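Local coordinates for phosphoglycerol transferase GacH (Streptococcus pyogenes MGAS5005, PDB 6DGM), which probably transfers glycerol phosphate onto the rhamnose polysaccharide of the streptococcal cell wall, through a metal-dependent catalytic domain related to sulfatases and lipoteichoic acid synthases, at residues T334-K339 / K352-D357; L308-D313 / A340-S345; E219-G224 / Y238-S243. One frame throughout, in Å; residues are numbered along the deposited sequence.

Interaction 1: residues T334-K339 / K352-D357; sequences TEVLNK and KAIQND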
ATOM      1  N   THR A 334      -3.565   5.491  14.072  1.00 19.80           N
ATOM      2  CA  THR A 334      -3.205   4.328  14.883  1.00 21.11           C
ATOM      3  C   THR A 334      -4.424   3.765  15.600  1.00 21.24           C
ATOM      4  O   THR A 334      -4.589   2.540  15.674  1.00 22.12           O
ATOM      5  CB  THR A 334      -2.110   4.711  15.876  1.00 22.97           C
ATOM      6  OG1 THR A 334      -0.964   5.153  15.140  1.00 22.86           O
ATOM      7  CG2 THR A 334      -1.705   3.524  16.742  1.00 24.62           C
ATOM      8  N   GLU A 335      -5.293   4.644  16.116  1.00 21.45           N
ATOM      9  CA  GLU A 335      -6.562   4.194  16.688  1.00 22.60           C
ATOM     10  C   GLU A 335      -7.414   3.475  15.645  1.00 21.95           C
ATOM     11  O   GLU A 335      -8.043   2.453  15.943  1.00 23.22           O
ATOM     12  CB  GLU A 335      -7.320   5.385  17.269  1.00 24.88           C
ATOM     13  CG  GLU A 335      -6.710   5.900  18.552  1.00 28.26           C
ATOM     14  CD  GLU A 335      -7.021   4.992  19.731  1.00 33.96           C
ATOM     15  OE1 GLU A 335      -8.153   5.061  20.256  1.00 36.50           O
ATOM     16  OE2 GLU A 335      -6.136   4.204  20.118  1.00 35.48           O
ATOM     17  N   VAL A 336      -7.449   3.989  14.412  1.00 20.79           N
ATOM     18  CA  VAL A 336      -8.161   3.293  13.339  1.00 20.31           C
ATOM     19  C   VAL A 336      -7.556   1.915  13.106  1.00 20.36           C
ATOM     20  O   VAL A 336      -8.265   0.901  13.085  1.00 21.03           O
ATOM     21  CB  VAL A 336      -8.181   4.135  12.051  1.00 19.89           C
ATOM     22  CG1 VAL A 336      -8.799   3.347  10.893  1.00 19.83           C
ATOM     23  CG2 VAL A 336      -8.932   5.454  12.292  1.00 19.86           C
ATOM     24  N   LEU A 337      -6.234   1.863  12.920  1.00 19.31           N
ATOM     25  CA  LEU A 337      -5.553   0.590  12.679  1.00 19.49           C
ATOM     26  C   LEU A 337      -5.929  -0.437  13.739  1.00 20.67           C
ATOM     27  O   LEU A 337      -6.276  -1.579  13.421  1.00 22.29           O
ATOM     28  CB  LEU A 337      -4.036   0.813  12.676  1.00 20.07           C
ATOM     29  CG  LEU A 337      -3.117  -0.405  12.826  1.00 21.49           C
ATOM     30  CD1 LEU A 337      -3.154  -1.275  11.564  1.00 21.27           C
ATOM     31  CD2 LEU A 337      -1.677   0.059  13.114  1.00 21.93           C
ATOM     32  N   ASN A 338      -5.895  -0.039  15.006  1.00 20.46           N
ATOM     33  CA  ASN A 338      -6.058  -0.995  16.087  1.00 22.45           C
ATOM     34  C   ASN A 338      -7.508  -1.273  16.443  1.00 25.02           C
ATOM     35  O   ASN A 338      -7.820  -2.387  16.878  1.00 27.13           O
ATOM     36  CB  ASN A 338      -5.318  -0.501  17.337  1.00 22.46           C
ATOM     37  CG  ASN A 338      -3.811  -0.639  17.205  1.00 24.79           C
ATOM     38  OD1 ASN A 338      -3.320  -1.592  16.599  1.00 25.60           O
ATOM     39  ND2 ASN A 338      -3.069   0.310  17.780  1.00 26.68           N
ATOM     40  N   LYS A 339      -8.399  -0.291  16.304  1.00 25.12           N
ATOM     41  CA  LYS A 339      -9.730  -0.431  16.870  1.00 24.42           C
ATOM     42  C   LYS A 339     -10.886  -0.179  15.914  1.00 24.75           C
ATOM     43  O   LYS A 339     -12.038  -0.396  16.317  1.00 25.45           O
ATOM     44  CB  LYS A 339      -9.905   0.507  18.073  1.00 25.90           C
ATOM     45  CG  LYS A 339      -8.827   0.373  19.139  1.00 28.56           C
ATOM     46  CD  LYS A 339      -9.014   1.415  20.226  1.00 32.65           C
ATOM     47  CE  LYS A 339      -7.820   1.463  21.161  1.00 38.11           C
ATOM     48  NZ  LYS A 339      -7.986   2.519  22.201  1.00 43.12           N
ATOM     49  N   LYS A 352     -17.544   2.920  15.188  1.00 23.94           N
ATOM     50  CA  LYS A 352     -18.255   4.069  14.646  1.00 23.24           C
ATOM     51  C   LYS A 352     -17.746   5.373  15.240  1.00 23.44           C
ATOM     52  O   LYS A 352     -17.691   6.396  14.549  1.00 23.14           O
ATOM     53  CB  LYS A 352     -19.742   3.942  14.917  1.00 25.55           C
ATOM     54  CG  LYS A 352     -20.472   2.890  14.112  1.00 30.20           C
ATOM     55  CD  LYS A 352     -21.947   2.961  14.527  1.00 40.45           C
ATOM     56  CE  LYS A 352     -22.796   1.881  13.925  1.00 48.12           C
ATOM     57  NZ  LYS A 352     -24.182   1.942  14.509  1.00 48.44           N
ATOM     58  N   ALA A 353     -17.404   5.368  16.531  1.00 24.07           N
ATOM     59  CA  ALA A 353     -16.946   6.592  17.175  1.00 25.66           C
ATOM     60  C   ALA A 353     -15.626   7.049  16.579  1.00 23.96           C
ATOM     61  O   ALA A 353     -15.468   8.219  16.216  1.00 24.94           O
ATOM     62  CB  ALA A 353     -16.808   6.380  18.687  1.00 28.51           C
ATOM     63  N   ILE A 354     -14.678   6.121  16.432  1.00 21.80           N
ATOM     64  CA  ILE A 354     -13.389   6.459  15.847  1.00 20.37           C
ATOM     65  C   ILE A 354     -13.553   6.829  14.372  1.00 20.48           C
ATOM     66  O   ILE A 354     -12.897   7.752  13.875  1.00 20.57           O
ATOM     67  CB  ILE A 354     -12.397   5.307  16.078  1.00 21.69           C
ATOM     68  CG1 ILE A 354     -12.131   5.117  17.578  1.00 25.86           C
ATOM     69  CG2 ILE A 354     -11.092   5.548  15.306  1.00 21.24           C
ATOM     70  CD1 ILE A 354     -11.378   3.839  17.897  1.00 28.93           C
ATOM     71  N   GLN A 355     -14.430   6.122  13.652  1.00 21.27           N
ATOM     72  CA  GLN A 355     -14.669   6.461  12.255  1.00 19.86           C
ATOM     73  C   GLN A 355     -15.282   7.845  12.117  1.00 19.90           C
ATOM     74  O   GLN A 355     -15.006   8.538  11.131  1.00 20.34           O
ATOM     75  CB  GLN A 355     -15.551   5.394  11.590  1.00 19.13           C
ATOM     76  CG  GLN A 355     -14.793   4.141  11.223  1.00 19.30           C
ATOM     77  CD  GLN A 355     -13.765   4.364  10.107  1.00 20.50           C
ATOM     78  OE1 GLN A 355     -13.896   5.271   9.275  1.00 21.11           O
ATOM     79  NE2 GLN A 355     -12.729   3.533  10.098  1.00 21.25           N
ATOM     80  N   ASN A 356     -16.098   8.274  13.092  1.00 19.76           N
ATOM     81  CA  ASN A 356     -16.632   9.626  13.029  1.00 21.62           C
ATOM     82  C   ASN A 356     -15.508  10.645  13.146  1.00 22.47           C
ATOM     83  O   ASN A 356     -15.508  11.660  12.439  1.00 23.48           O
ATOM     84  CB  ASN A 356     -17.702   9.858  14.083  1.00 23.67           C
ATOM     85  CG  ASN A 356     -18.254  11.260  14.023  1.00 25.34           C
ATOM     86  OD1 ASN A 356     -17.822  12.128  14.766  1.00 27.95           O
ATOM     87  ND2 ASN A 356     -19.203  11.490  13.123  1.00 24.62           N
ATOM     88  N   ASP A 357     -14.538  10.394  14.035  1.00 22.83           N
ATOM     89  CA  ASP A 357     -13.357  11.250  14.088  1.00 22.18           C
ATOM     90  C   ASP A 357     -12.677  11.292  12.722  1.00 21.31           C
ATOM     91  O   ASP A 357     -12.360  12.367  12.196  1.00 21.99           O
ATOM     92  CB  ASP A 357     -12.353  10.728  15.121  1.00 22.52           C
ATOM     93  CG  ASP A 357     -12.833  10.862  16.553  1.00 25.12           C
ATOM     94  OD1 ASP A 357     -13.742  11.669  16.824  1.00 26.62           O
ATOM     95  OD2 ASP A 357     -12.284  10.148  17.418  1.00 26.70           O
TER
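The amide of Q355 and the carboxylate of E335 are the flat groups here, and each meets the opposite helix through one end. On Q355 it is the nitrogen end: NE2 lies 4.0 Å from CG1 of V336, the two side chains crossing at about a right angle. This is a van der Waals contact; NE2 gives its hydrogen bond to A340 O, just past the first helix, and OE1 accepts from N104 ND2. The E335 carboxylate comes near I354, with OE1 4.2 Å from CD1, but its polar partner is K339 on its own helix. K339 NZ donates to E335 OE1 at 3.2 Å, on the syn lone pair, and only weakly to OE2, closing a salt bridge across one helical turn beside the apolar contact.

I354 carries most of the packing. Its CG2 branch slides past V336, reaching CG2 of that valine at 3.7 Å. On the other branch CG1 stands anti to the carbonyl carbon and chi2 is extended (169°), and together they carry CD1 to K339 CB, 3.6 Å away, and close to the carbonyl oxygen of E335. The CA atoms of V336 and I354 are 6.6 Å apart, and the axes of the two short segments approach to 9.9 Å, their directions 153° apart, roughly antiparallel. No hydrogen bond joins the two segments, which are held together by packing.

Helix 328-339 and helix 349-365 thus form an antiparallel pair linked by the loop that contains A340. Helix 11-29 touches both, Y21 and L24 meeting E335 and I17 meeting D357. Helix 314-321 packs against T334 and L337 through A316 and A317, and D313, just before that helix, lies against V336.

Interaction 2: residues L308-D313 / A340-S345; sequences LINSSD and ASVDKS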
ATOM      1  N   LEU A 308      -5.303  -8.641   9.498  1.00 21.48           N
ATOM      2  CA  LEU A 308      -6.158  -8.162   8.416  1.00 20.52           C
ATOM      3  C   LEU A 308      -6.279  -6.655   8.587  1.00 19.91           C
ATOM      4  O   LEU A 308      -6.854  -6.177   9.577  1.00 20.36           O
ATOM      5  CB  LEU A 308      -7.528  -8.827   8.492  1.00 22.76           C
ATOM      6  CG  LEU A 308      -8.622  -8.278   7.578  1.00 27.72           C
ATOM      7  CD1 LEU A 308      -8.176  -8.277   6.150  1.00 28.86           C
ATOM      8  CD2 LEU A 308      -9.894  -9.090   7.753  1.00 31.57           C
ATOM      9  N   ILE A 309      -5.750  -5.907   7.621  1.00 18.90           N
ATOM     10  CA  ILE A 309      -5.808  -4.454   7.646  1.00 19.35           C
ATOM     11  C   ILE A 309      -6.166  -3.963   6.250  1.00 17.84           C
ATOM     12  O   ILE A 309      -6.274  -4.738   5.300  1.00 17.65           O
ATOM     13  CB  ILE A 309      -4.501  -3.817   8.144  1.00 20.45           C
ATOM     14  CG1 ILE A 309      -3.343  -4.105   7.190  1.00 21.17           C
ATOM     15  CG2 ILE A 309      -4.180  -4.318   9.574  1.00 22.14           C
ATOM     16  CD1 ILE A 309      -2.016  -3.528   7.691  1.00 22.52           C
ATOM     17  N   ASN A 310      -6.376  -2.659   6.147  1.00 16.78           N
ATOM     18  CA  ASN A 310      -6.700  -2.003   4.890  1.00 16.54           C
ATOM     19  C   ASN A 310      -5.461  -1.310   4.350  1.00 16.04           C
ATOM     20  O   ASN A 310      -4.520  -1.020   5.087  1.00 16.90           O
ATOM     21  CB  ASN A 310      -7.758  -0.935   5.170  1.00 18.87           C
ATOM     22  CG  ASN A 310      -8.666  -0.691   3.992  1.00 20.96           C
ATOM     23  OD1 ASN A 310      -9.134  -1.632   3.341  1.00 22.64           O
ATOM     24  ND2 ASN A 310      -8.928   0.584   3.706  1.00 20.89           N
ATOM     25  N   SER A 311      -5.481  -1.013   3.044  1.00 15.90           N
ATOM     26  CA  SER A 311      -4.357  -0.293   2.444  1.00 16.26           C
ATOM     27  C   SER A 311      -4.123   1.055   3.127  1.00 16.19           C
ATOM     28  O   SER A 311      -2.979   1.512   3.241  1.00 16.12           O
ATOM     29  CB  SER A 311      -4.589  -0.088   0.943  1.00 16.73           C
ATOM     30  OG  SER A 311      -5.761   0.676   0.643  1.00 17.28           O
ATOM     31  N   SER A 312      -5.195   1.703   3.585  1.00 15.68           N
ATOM     32  CA  SER A 312      -5.092   3.000   4.233  1.00 16.44           C
ATOM     33  C   SER A 312      -4.407   2.930   5.589  1.00 17.04           C
ATOM     34  O   SER A 312      -4.018   3.974   6.118  1.00 18.88           O
ATOM     35  CB  SER A 312      -6.495   3.601   4.387  1.00 17.42           C
ATOM     36  OG  SER A 312      -7.334   2.698   5.076  1.00 18.58           O
ATOM     37  N   ASP A 313      -4.256   1.734   6.160  1.00 16.56           N
ATOM     38  CA  ASP A 313      -3.659   1.544   7.467  1.00 16.90           C
ATOM     39  C   ASP A 313      -2.140   1.417   7.433  1.00 16.78           C
ATOM     40  O   ASP A 313      -1.524   1.348   8.494  1.00 17.37           O
ATOM     41  CB  ASP A 313      -4.191   0.247   8.106  1.00 18.15           C
ATOM     42  CG  ASP A 313      -5.649   0.315   8.503  1.00 18.89           C
ATOM     43  OD1 ASP A 313      -6.110   1.380   8.976  1.00 19.44           O
ATOM     44  OD2 ASP A 313      -6.334  -0.725   8.338  1.00 19.16           O
ATOM     45  N   ALA A 340     -10.645   0.288  14.689  1.00 21.34           N
ATOM     46  CA  ALA A 340     -11.776   0.713  13.877  1.00 21.55           C
ATOM     47  C   ALA A 340     -11.597   0.421  12.398  1.00 19.58           C
ATOM     48  O   ALA A 340     -12.221   1.087  11.564  1.00 19.85           O
ATOM     49  CB  ALA A 340     -12.076   2.209  14.113  1.00 22.75           C
ATOM     50  N   SER A 341     -10.801  -0.589  12.042  1.00 18.68           N
ATOM     51  CA  SER A 341     -10.580  -0.841  10.629  1.00 19.72           C
ATOM     52  C   SER A 341     -11.368  -2.054  10.115  1.00 20.32           C
ATOM     53  O   SER A 341     -12.335  -2.513  10.742  1.00 20.45           O
ATOM     54  CB  SER A 341      -9.076  -0.989  10.359  1.00 20.18           C
ATOM     55  OG  SER A 341      -8.822  -0.968   8.962  1.00 20.06           O
ATOM     56  N   VAL A 342     -10.957  -2.581   8.962  1.00 19.97           N
ATOM     57  CA  VAL A 342     -11.769  -3.537   8.216  1.00 20.64           C
ATOM     58  C   VAL A 342     -11.868  -4.905   8.861  1.00 21.72           C
ATOM     59  O   VAL A 342     -12.688  -5.724   8.422  1.00 24.07           O
ATOM     60  CB  VAL A 342     -11.235  -3.666   6.776  1.00 21.81           C
ATOM     61  CG1 VAL A 342     -11.345  -2.347   6.054  1.00 22.97           C
ATOM     62  CG2 VAL A 342      -9.800  -4.155   6.773  1.00 21.83           C
ATOM     63  N   ASP A 343     -11.068  -5.182   9.886  1.00 20.86           N
ATOM     64  CA  ASP A 343     -11.181  -6.435  10.620  1.00 22.72           C
ATOM     65  C   ASP A 343     -12.238  -6.389  11.713  1.00 23.94           C
ATOM     66  O   ASP A 343     -12.531  -7.436  12.308  1.00 25.83           O
ATOM     67  CB  ASP A 343      -9.838  -6.764  11.268  1.00 24.73           C
ATOM     68  CG  ASP A 343      -9.443  -5.743  12.311  1.00 26.84           C
ATOM     69  OD1 ASP A 343      -9.415  -4.540  11.976  1.00 25.98           O
ATOM     70  OD2 ASP A 343      -9.202  -6.139  13.463  1.00 29.30           O
ATOM     71  N   LYS A 344     -12.798  -5.213  11.983  1.00 24.18           N
ATOM     72  CA  LYS A 344     -13.788  -4.999  13.027  1.00 26.05           C
ATOM     73  C   LYS A 344     -15.174  -4.869  12.393  1.00 26.28           C
ATOM     74  O   LYS A 344     -15.321  -4.659  11.192  1.00 24.10           O
ATOM     75  CB  LYS A 344     -13.461  -3.717  13.794  1.00 27.81           C
ATOM     76  CG  LYS A 344     -12.061  -3.664  14.409  1.00 30.54           C
ATOM     77  CD  LYS A 344     -11.861  -4.754  15.445  1.00 32.09           C
ATOM     78  CE  LYS A 344     -10.622  -4.491  16.297  1.00 31.61           C
ATOM     79  NZ  LYS A 344      -9.372  -4.440  15.503  1.00 32.13           N
ATOM     80  N   SER A 345     -16.196  -4.980  13.216  1.00 28.49           N
ATOM     81  CA  SER A 345     -17.557  -4.833  12.708  1.00 29.37           C
ATOM     82  C   SER A 345     -17.879  -3.358  12.493  1.00 26.58           C
ATOM     83  O   SER A 345     -17.672  -2.545  13.397  1.00 25.91           O
ATOM     84  CB  SER A 345     -18.550  -5.414  13.703  1.00 35.32           C
ATOM     85  OG  SER A 345     -19.867  -5.239  13.221  1.00 40.74           O
TER
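Two bends meet here: strand 308-310 runs into residues 311-313 of helical phi/psi, where D313 N bonds N310 O, and S341-K344 forms a type I beta turn. Their backbones come closest at L308 and D343, with CA atoms 5.8 Å apart. The D313 carboxylate joins the two bends. A chi1 of -168° sets S341 OG opposite its backbone N, facing D313, and it donates to the syn lone pair of D313 OD2 at 2.6 Å. N310 N meets the same oxygen on the anti side, 29° out of the carboxylate plane, at 2.9 Å and nearly straight (N-H...O 168°). Two donors grip this buried atom and probably help to stabilise its negative charge. V342 wedges its methyls against the strand, CG2 3.7 Å from I309 C and CG1 4.0 Å from N310 CB. D343 CB packs 3.5 Å from L308 O, while its OD2 forms a salt bridge with K344 NZ, which also bonds N338 O. The turn thus packs on edge strand 308-310 of the mixed eight-stranded sheet, bonded through I309 to strand 77-81, in this sulfatase-family domain of the alkaline phosphatase superfamily; the N310 side chain is about 11 Å from those of manganese ligands D270 and H271.

Interaction 3: residues E219-G224 / Y238-S243; sequences EIVAEG and YARLLS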
ATOM      1  N   GLU A 219       7.333 -27.134 -14.559  1.00 23.58           N
ATOM      2  CA  GLU A 219       6.852 -27.997 -13.490  1.00 26.13           C
ATOM      3  C   GLU A 219       5.767 -27.323 -12.652  1.00 24.99           C
ATOM      4  O   GLU A 219       5.028 -28.017 -11.942  1.00 27.04           O
ATOM      5  CB  GLU A 219       8.009 -28.437 -12.592  1.00 32.01           C
ATOM      6  CG  GLU A 219       8.799 -27.308 -11.947  1.00 38.17           C
ATOM      7  CD  GLU A 219       9.996 -26.836 -12.787  1.00 43.03           C
ATOM      8  OE1 GLU A 219       9.966 -26.966 -14.033  1.00 36.68           O
ATOM      9  OE2 GLU A 219      10.976 -26.328 -12.186  1.00 47.47           O
ATOM     10  N   ILE A 220       5.650 -26.004 -12.717  1.00 21.84           N
ATOM     11  CA  ILE A 220       4.583 -25.310 -12.000  1.00 22.43           C
ATOM     12  C   ILE A 220       3.327 -25.362 -12.851  1.00 22.54           C
ATOM     13  O   ILE A 220       3.286 -24.803 -13.954  1.00 22.72           O
ATOM     14  CB  ILE A 220       4.969 -23.860 -11.677  1.00 23.02           C
ATOM     15  CG1 ILE A 220       6.125 -23.824 -10.684  1.00 24.74           C
ATOM     16  CG2 ILE A 220       3.756 -23.092 -11.130  1.00 24.25           C
ATOM     17  CD1 ILE A 220       6.647 -22.451 -10.464  1.00 25.93           C
ATOM     18  N   VAL A 221       2.307 -26.050 -12.353  1.00 23.42           N
ATOM     19  CA  VAL A 221       1.032 -26.168 -13.049  1.00 24.59           C
ATOM     20  C   VAL A 221      -0.060 -25.949 -12.012  1.00 26.17           C
ATOM     21  O   VAL A 221       0.081 -26.320 -10.845  1.00 27.10           O
ATOM     22  CB  VAL A 221       0.852 -27.523 -13.763  1.00 28.83           C
ATOM     23  CG1 VAL A 221       1.930 -27.712 -14.830  1.00 27.92           C
ATOM     24  CG2 VAL A 221       0.868 -28.648 -12.784  1.00 34.45           C
ATOM     25  N   ALA A 222      -1.150 -25.331 -12.444  1.00 27.82           N
ATOM     26  CA  ALA A 222      -2.225 -24.980 -11.532  1.00 29.70           C
ATOM     27  C   ALA A 222      -3.549 -25.263 -12.218  1.00 29.70           C
ATOM     28  O   ALA A 222      -3.666 -25.212 -13.448  1.00 30.84           O
ATOM     29  CB  ALA A 222      -2.144 -23.517 -11.093  1.00 29.70           C
ATOM     30  N   GLU A 223      -4.539 -25.609 -11.413  1.00 29.53           N
ATOM     31  CA  GLU A 223      -5.874 -25.823 -11.938  1.00 29.62           C
ATOM     32  C   GLU A 223      -6.865 -25.421 -10.863  1.00 27.09           C
ATOM     33  O   GLU A 223      -6.536 -25.361  -9.676  1.00 28.00           O
ATOM     34  CB  GLU A 223      -6.099 -27.272 -12.365  1.00 35.30           C
ATOM     35  CG  GLU A 223      -5.959 -28.273 -11.248  1.00 45.54           C
ATOM     36  CD  GLU A 223      -6.113 -29.697 -11.733  1.00 57.07           C
ATOM     37  OE1 GLU A 223      -5.850 -29.948 -12.928  1.00 58.19           O
ATOM     38  OE2 GLU A 223      -6.501 -30.562 -10.918  1.00 64.86           O
ATOM     39  N   GLY A 224      -8.077 -25.120 -11.305  1.00 25.55           N
ATOM     40  CA  GLY A 224      -9.176 -24.837 -10.413  1.00 25.48           C
ATOM     41  C   GLY A 224     -10.354 -25.748 -10.729  1.00 26.52           C
ATOM     42  O   GLY A 224     -10.533 -26.178 -11.868  1.00 26.22           O
ATOM     43  N   TYR A 238       0.218 -17.166 -14.398  1.00 17.15           N
ATOM     44  CA  TYR A 238       0.348 -16.255 -13.265  1.00 15.73           C
ATOM     45  C   TYR A 238       1.181 -16.870 -12.146  1.00 15.40           C
ATOM     46  O   TYR A 238       2.038 -16.195 -11.559  1.00 15.18           O
ATOM     47  CB  TYR A 238      -1.049 -15.903 -12.760  1.00 15.59           C
ATOM     48  CG  TYR A 238      -1.074 -15.166 -11.445  1.00 15.89           C
ATOM     49  CD1 TYR A 238      -0.821 -13.810 -11.401  1.00 14.47           C
ATOM     50  CD2 TYR A 238      -1.360 -15.837 -10.259  1.00 16.71           C
ATOM     51  CE1 TYR A 238      -0.842 -13.134 -10.184  1.00 14.71           C
ATOM     52  CE2 TYR A 238      -1.398 -15.176  -9.052  1.00 15.86           C
ATOM     53  CZ  TYR A 238      -1.125 -13.824  -9.024  1.00 15.52           C
ATOM     54  OH  TYR A 238      -1.160 -13.157  -7.813  1.00 16.73           O
ATOM     55  N   ALA A 239       0.937 -18.152 -11.820  1.00 15.93           N
ATOM     56  CA  ALA A 239       1.695 -18.797 -10.752  1.00 16.43           C
ATOM     57  C   ALA A 239       3.181 -18.879 -11.100  1.00 17.01           C
ATOM     58  O   ALA A 239       4.043 -18.689 -10.229  1.00 17.80           O
ATOM     59  CB  ALA A 239       1.149 -20.192 -10.449  1.00 17.25           C
ATOM     60  N   ARG A 240       3.494 -19.170 -12.360  1.00 17.24           N
ATOM     61  CA  ARG A 240       4.881 -19.175 -12.806  1.00 17.31           C
ATOM     62  C   ARG A 240       5.509 -17.801 -12.622  1.00 17.55           C
ATOM     63  O   ARG A 240       6.631 -17.681 -12.124  1.00 17.48           O
ATOM     64  CB  ARG A 240       4.964 -19.628 -14.265  1.00 16.52           C
ATOM     65  CG  ARG A 240       4.673 -21.095 -14.434  1.00 16.36           C
ATOM     66  CD  ARG A 240       4.410 -21.436 -15.879  1.00 17.19           C
ATOM     67  NE  ARG A 240       4.222 -22.876 -16.019  1.00 18.77           N
ATOM     68  CZ  ARG A 240       3.774 -23.478 -17.109  1.00 19.88           C
ATOM     69  NH1 ARG A 240       3.452 -22.767 -18.179  1.00 20.31           N
ATOM     70  NH2 ARG A 240       3.627 -24.794 -17.112  1.00 19.99           N
ATOM     71  N   LEU A 241       4.795 -16.746 -13.029  1.00 17.01           N
ATOM     72  CA  LEU A 241       5.305 -15.388 -12.856  1.00 17.53           C
ATOM     73  C   LEU A 241       5.498 -15.047 -11.382  1.00 17.51           C
ATOM     74  O   LEU A 241       6.496 -14.417 -11.014  1.00 18.36           O
ATOM     75  CB  LEU A 241       4.366 -14.398 -13.548  1.00 17.72           C
ATOM     76  CG  LEU A 241       4.405 -14.474 -15.078  1.00 19.74           C
ATOM     77  CD1 LEU A 241       3.268 -13.650 -15.670  1.00 20.37           C
ATOM     78  CD2 LEU A 241       5.712 -13.960 -15.629  1.00 20.36           C
ATOM     79  N   LEU A 242       4.585 -15.492 -10.515  1.00 16.57           N
ATOM     80  CA  LEU A 242       4.771 -15.258  -9.087  1.00 16.60           C
ATOM     81  C   LEU A 242       6.066 -15.885  -8.584  1.00 17.39           C
ATOM     82  O   LEU A 242       6.727 -15.335  -7.689  1.00 17.89           O
ATOM     83  CB  LEU A 242       3.613 -15.811  -8.265  1.00 17.68           C
ATOM     84  CG  LEU A 242       2.326 -15.008  -8.200  1.00 18.75           C
ATOM     85  CD1 LEU A 242       1.432 -15.620  -7.112  1.00 17.04           C
ATOM     86  CD2 LEU A 242       2.525 -13.530  -7.930  1.00 21.36           C
ATOM     87  N   SER A 243       6.418 -17.066  -9.113  1.00 17.37           N
ATOM     88  CA  SER A 243       7.622 -17.746  -8.647  1.00 19.28           C
ATOM     89  C   SER A 243       8.869 -16.896  -8.878  1.00 20.03           C
ATOM     90  O   SER A 243       9.808 -16.941  -8.065  1.00 21.04           O
ATOM     91  CB  SER A 243       7.739 -19.127  -9.303  1.00 19.94           C
ATOM     92  OG  SER A 243       8.310 -19.047 -10.600  1.00 20.72           O
TER
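R240 reaches from its helix to grip the carbonyl oxygen of I220. NE is the stronger donor, 3.0 Å from I220 O. It lies in the carbonyl plane, although the N-H...O angle is a bent 134° and the oxygen sits 28° out of the guanidinium plane. NH2 adds a weak bond to the same atom at 3.2 Å. The arginine chain is extended from CG to NE, which brings the group up to the loop. There it finds further carbonyls: NH1 bonds S214 O, while NE and NH2 have weak bonds to P217 O and E218 O. One guanidinium thereby gathers carbonyls from S214 to I220, on the chain leading into strand 222-224. Within the helix, S243 OG bonds back to R240 O at 2.6 Å, on a lone pair in the carbonyl plane; this fixes the hydroxyl's rotation, and OG still lies 3.8 Å from I220 CD1.

The packing centres on I220, whose CB, CG2 and CD1 meet R240, A239 and S243, residues on one side of the helix. CD1 rests 3.7 Å from S243 CB, CG2 4.0 Å from A239 CB, and CB 3.9 Å from R240 CG, where the two side chains run past each other in opposite directions. V221 touches obliquely, with CG1 near R240 NH2.

Beyond I220, A222 N bonds T236 OG1 and G224 N bonds N232 OD1, so the strand runs on along helix 229-257 toward its N-terminal end. The arrangement is a small antiparallel ribbon, strands 58-60 and 222-224, laid with its incoming loop against a long helix of the sulfatase-like domain, away from the metal and ligand sites.

How the interactions relate
Along the chain interaction 3 closes first, and the other two follow interleaved, 308-313, 334-339, 340-345, 352-357. Interactions 1 and 2 are neighbours, their centres 10 Å apart: the 340-345 loop links the two helices of interaction 1, and it is tied to them by Q355 NE2 to A340 O and K344 NZ to N338 O, both 2.9 Å. Together they join the C-terminal helices to the edge strand of the main sheet. Interaction 3 lies about 39 Å from interaction 1, across the chain's centre, and 30 Å from interaction 2, centre to centre. Interactions 1 and 2 thus form one continuous patch, and interaction 3 a separate one, on the sulfatase-like domain.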